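Local coordinates for WGR domain-containing protein (Bacteroides fragilis, PDB 2RA8) that is of unknown function but joins a WGR domain, a module often linked to nucleic-acid-associated proteins, to a leucine-rich repeat domain, at residues 43-46 against 47-50; 148-151 against 152-155. All coordinates share one frame; numbering follows the deposited sequence.

Contact 1: residues 43-46 against 47-50; sequences FSSA and GEAE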
loop_
_atom_site.group_PDB
_atom_site.type_symbol
_atom_site.label_atom_id
_atom_site.label_comp_id
_atom_site.label_asym_id
_atom_site.label_seq_id
_atom_site.Cartn_x
_atom_site.Cartn_y
_atom_site.Cartn_z
ATOM N N PHE A 43 -26.911 8.146 16.259
ATOM C CA PHE A 43 -26.675 7.280 17.405
ATOM C C PHE A 43 -27.905 7.171 18.274
ATOM O O PHE A 43 -28.803 8.017 18.217
ATOM C CB PHE A 43 -25.494 7.818 18.223
ATOM C CG PHE A 43 -24.175 7.652 17.540
ATOM C CD1 PHE A 43 -23.370 6.555 17.820
ATOM C CD2 PHE A 43 -23.772 8.547 16.561
ATOM C CE1 PHE A 43 -22.188 6.351 17.133
ATOM C CE2 PHE A 43 -22.591 8.348 15.871
ATOM C CZ PHE A 43 -21.799 7.244 16.160
ATOM N N SER A 44 -27.937 6.116 19.080
ATOM C CA SER A 44 -29.044 5.833 19.981
ATOM C C SER A 44 -29.310 6.909 21.001
ATOM O O SER A 44 -30.422 7.009 21.516
ATOM C CB SER A 44 -28.795 4.511 20.709
ATOM O OG SER A 44 -27.586 4.555 21.447
ATOM N N SER A 45 -28.302 7.724 21.302
ATOM C CA SER A 45 -28.467 8.788 22.291
ATOM C C SER A 45 -27.376 9.823 22.186
ATOM O O SER A 45 -26.368 9.603 21.520
ATOM C CB SER A 45 -28.427 8.193 23.693
ATOM O OG SER A 45 -27.139 7.657 23.951
ATOM N N ALA A 46 -27.561 10.955 22.854
ATOM C CA ALA A 46 -26.556 12.013 22.822
ATOM C C ALA A 46 -25.269 11.528 23.454
ATOM O O ALA A 46 -24.174 11.942 23.066
ATOM C CB ALA A 46 -27.077 13.249 23.561
ATOM N N GLY A 47 -25.407 10.630 24.425
ATOM C CA GLY A 47 -24.254 10.085 25.120
ATOM C C GLY A 47 -23.382 9.244 24.218
ATOM O O GLY A 47 -22.157 9.379 24.212
ATOM N N GLU A 48 -24.018 8.369 23.449
ATOM C CA GLU A 48 -23.289 7.514 22.529
ATOM C C GLU A 48 -22.659 8.334 21.424
ATOM O O GLU A 48 -21.574 8.021 20.955
ATOM C CB GLU A 48 -24.234 6.473 21.924
ATOM C CG GLU A 48 -24.777 5.465 22.930
ATOM C CD GLU A 48 -23.673 4.685 23.622
ATOM O OE1 GLU A 48 -22.670 4.358 22.953
ATOM O OE2 GLU A 48 -23.811 4.389 24.829
ATOM N N ALA A 49 -23.347 9.391 21.009
ATOM C CA ALA A 49 -22.846 10.254 19.951
ATOM C C ALA A 49 -21.566 10.941 20.407
ATOM O O ALA A 49 -20.549 10.931 19.703
ATOM C CB ALA A 49 -23.912 11.282 19.583
ATOM N N GLU A 50 -21.604 11.524 21.601
ATOM C CA GLU A 50 -20.433 12.212 22.145
ATOM C C GLU A 50 -19.281 11.260 22.363
ATOM O O GLU A 50 -18.120 11.603 22.131
ATOM C CB GLU A 50 -20.796 12.889 23.465
ATOM C CG GLU A 50 -21.809 14.008 23.308
ATOM C CD GLU A 50 -21.197 15.272 22.733
ATOM O OE1 GLU A 50 -20.127 15.184 22.090
ATOM O OE2 GLU A 50 -21.797 16.354 22.920
#
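Ser-45 OG receives the amide of Glu-48 at 3.2 Å and 165°, an N-cap on the helix that begins at Ala-46 and a worked example of how a chain leaving a strand satisfies the first turn of the helix it enters. A chi1 of 65° sets the hydroxyl between its own backbone N and carbonyl carbon, within reach of the Glu-48 amide. Backbone bonds take over from there: Ala-49 N donates to Ser-45 O at 3.1 Å, and Glu-50 N to Ala-46 O at 3.0 Å. The carboxylate of Glu-48 leads away, leaving the reciprocal half of a capping box unmade. Glu-48 CG instead lies against two hydroxyls, 3.3 Å from Ser-44 OG and 3.4 Å from Ser-45 OG.

Apolar contact comes from Phe-43, two residues before the cap. Ala-49 CA sits over one face of its ring, 4.2 Å from the centroid, in a CH-pi contact, and Phe-43 CB approaches Ala-49 CB at 4.0 Å.

Phe-43 and Ala-49 both pack on Val-25 of strand 24-31, while Ala-49 and Glu-50 touch Val-20 of strand 13-21. The connection from strand 37-42 thus lays the start of helix 46-62 against the antiparallel WGR sheet.

Contact 2: residues 148-151 against 152-155; sequences DIDF and EEQE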
loop_
_atom_site.group_PDB
_atom_site.type_symbol
_atom_site.label_atom_id
_atom_site.label_comp_id
_atom_site.label_asym_id
_atom_site.label_seq_id
_atom_site.Cartn_x
_atom_site.Cartn_y
_atom_site.Cartn_z
ATOM N N ASP A 148 10.546 10.679 -5.579
ATOM C CA ASP A 148 9.379 9.917 -5.166
ATOM C C ASP A 148 8.933 9.053 -6.324
ATOM O O ASP A 148 7.925 9.327 -6.983
ATOM C CB ASP A 148 8.270 10.859 -4.716
ATOM C CG ASP A 148 7.068 10.124 -4.143
ATOM O OD1 ASP A 148 7.234 8.992 -3.653
ATOM O OD2 ASP A 148 5.960 10.694 -4.164
ATOM N N ILE A 149 9.721 8.007 -6.557
ATOM C CA ILE A 149 9.525 7.032 -7.629
ATOM C C ILE A 149 9.105 5.704 -7.038
ATOM O O ILE A 149 9.876 5.079 -6.308
ATOM C CB ILE A 149 10.846 6.774 -8.391
ATOM C CG1 ILE A 149 11.573 8.093 -8.663
ATOM C CG2 ILE A 149 10.564 5.966 -9.656
ATOM C CD1 ILE A 149 10.769 9.107 -9.402
ATOM N N ASP A 150 7.902 5.253 -7.371
ATOM C CA ASP A 150 7.386 3.986 -6.858
ATOM C C ASP A 150 7.962 2.763 -7.526
ATOM O O ASP A 150 8.489 2.829 -8.637
ATOM C CB ASP A 150 5.859 3.952 -6.980
ATOM C CG ASP A 150 5.167 4.722 -5.868
ATOM O OD1 ASP A 150 5.518 5.899 -5.638
ATOM O OD2 ASP A 150 4.267 4.145 -5.222
ATOM N N PHE A 151 7.842 1.631 -6.836
ATOM C CA PHE A 151 8.339 0.339 -7.308
ATOM C C PHE A 151 7.920 0.035 -8.731
ATOM O O PHE A 151 8.746 -0.375 -9.542
ATOM C CB PHE A 151 7.831 -0.779 -6.385
ATOM C CG PHE A 151 8.508 -2.102 -6.589
ATOM C CD1 PHE A 151 9.795 -2.324 -6.108
ATOM C CD2 PHE A 151 7.851 -3.140 -7.240
ATOM C CE1 PHE A 151 10.407 -3.558 -6.273
ATOM C CE2 PHE A 151 8.464 -4.375 -7.406
ATOM C CZ PHE A 151 9.739 -4.581 -6.922
ATOM N N GLU A 152 6.638 0.236 -9.034
ATOM C CA GLU A 152 6.091 -0.030 -10.369
ATOM C C GLU A 152 6.702 0.783 -11.475
ATOM O O GLU A 152 6.821 0.320 -12.614
ATOM C CB GLU A 152 4.586 0.215 -10.395
ATOM C CG GLU A 152 3.738 -1.014 -10.171
ATOM C CD GLU A 152 2.312 -0.801 -10.635
ATOM O OE1 GLU A 152 1.643 0.112 -10.105
ATOM O OE2 GLU A 152 1.860 -1.540 -11.536
ATOM N N GLU A 153 7.069 2.019 -11.157
ATOM C CA GLU A 153 7.676 2.903 -12.137
ATOM C C GLU A 153 9.071 2.408 -12.438
ATOM O O GLU A 153 9.464 2.283 -13.601
ATOM C CB GLU A 153 7.693 4.339 -11.590
ATOM C CG GLU A 153 6.282 4.899 -11.330
ATOM C CD GLU A 153 6.291 6.304 -10.748
ATOM O OE1 GLU A 153 6.634 6.461 -9.560
ATOM O OE2 GLU A 153 5.953 7.254 -11.481
ATOM N N GLN A 154 9.822 2.117 -11.380
ATOM C CA GLN A 154 11.174 1.593 -11.491
ATOM C C GLN A 154 11.696 1.345 -10.082
ATOM O O GLN A 154 11.496 2.159 -9.179
ATOM C CB GLN A 154 12.072 2.574 -12.293
ATOM C CG GLN A 154 13.180 3.265 -11.521
ATOM C CD GLN A 154 13.901 4.332 -12.342
ATOM O OE1 GLN A 154 14.297 5.376 -11.809
ATOM N NE2 GLN A 154 14.087 4.071 -13.635
ATOM N N GLU A 155 12.344 0.204 -9.882
ATOM C CA GLU A 155 12.879 -0.154 -8.572
ATOM C C GLU A 155 13.868 0.858 -8.065
ATOM O O GLU A 155 14.593 1.482 -8.835
ATOM C CB GLU A 155 13.546 -1.524 -8.609
ATOM C CG GLU A 155 12.593 -2.684 -8.826
ATOM C CD GLU A 155 13.207 -3.999 -8.391
ATOM O OE1 GLU A 155 13.495 -4.850 -9.258
ATOM O OE2 GLU A 155 13.410 -4.172 -7.169
HETATM O O HOH W 1 6.835 9.540 -9.781
HETATM O O HOH W 2 11.495 2.921 -6.558
#
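Glu-153 reaches back to Asp-150 and helps close a turn of alpha-turn type through both side chain and backbone. Its OE1 accepts from Asp-150 N at 2.8 Å and 160°, using the anti lone pair, the one facing away from OE2. The bond recalls the half of a capping box in which a glutamate three residues on receives the amide of the capping residue, though here no regular helix follows. Asp-150 O receives two amides of the turn: Gln-154 N, four residues on, donates nearly along the C=O axis at 3.1 Å, and Glu-153 N adds a weak bond at 3.0 Å.

Water 2 bridges the two ends of the turn, donating to Ile-149 O and Gln-154 O, each at 2.7 Å. Asp-150 OD1 stands only 4.1 Å from Glu-153 OE1, a like-charge proximity that may raise the proton affinity of one of the two; the carboxylate planes are 65° apart.

Further out, Ile-149 crosses the Glu-153 chain at about a right angle, its CG2 lying 3.8 Å from Glu-153 CB. Phe-151 and Glu-155 run alongside each other. With CG anti to the amide nitrogen (chi1 -167°), the ring extends beside the glutamate, and Phe-151 CE1 comes within 3.2 Å of Glu-155 OE2.

Asp-148 forms a salt bridge with Lys-82 of strand 80-83, and Ile-149 and Gln-154 pack on Ile-159. Glu-153 O bonds to Tyr-29 OH of the second subunit, so the turn also belongs to the dimer interface. In its own chain it lies in the loop between strand 143-146 of the parallel sheet and helix 165-169.

In the fold
Followed from the N terminus, the chain first meets contact 1, where the link from strand 37-42 turns into helix 46-62 within the WGR domain. It then passes into the ten-stranded parallel sheet of the leucine-rich repeats and reaches contact 2 in the loop between strand 143-146 and helix 165-169. The two are in series, neither nested nor crossed, with nearest atoms about 34 Å apart. Contact 1 starts a helix, and contact 2 closes a turn within a loop. Contact 1 packs on strand 24-31 of its own chain, and contact 2 meets the same strand of the second subunit, a different copy.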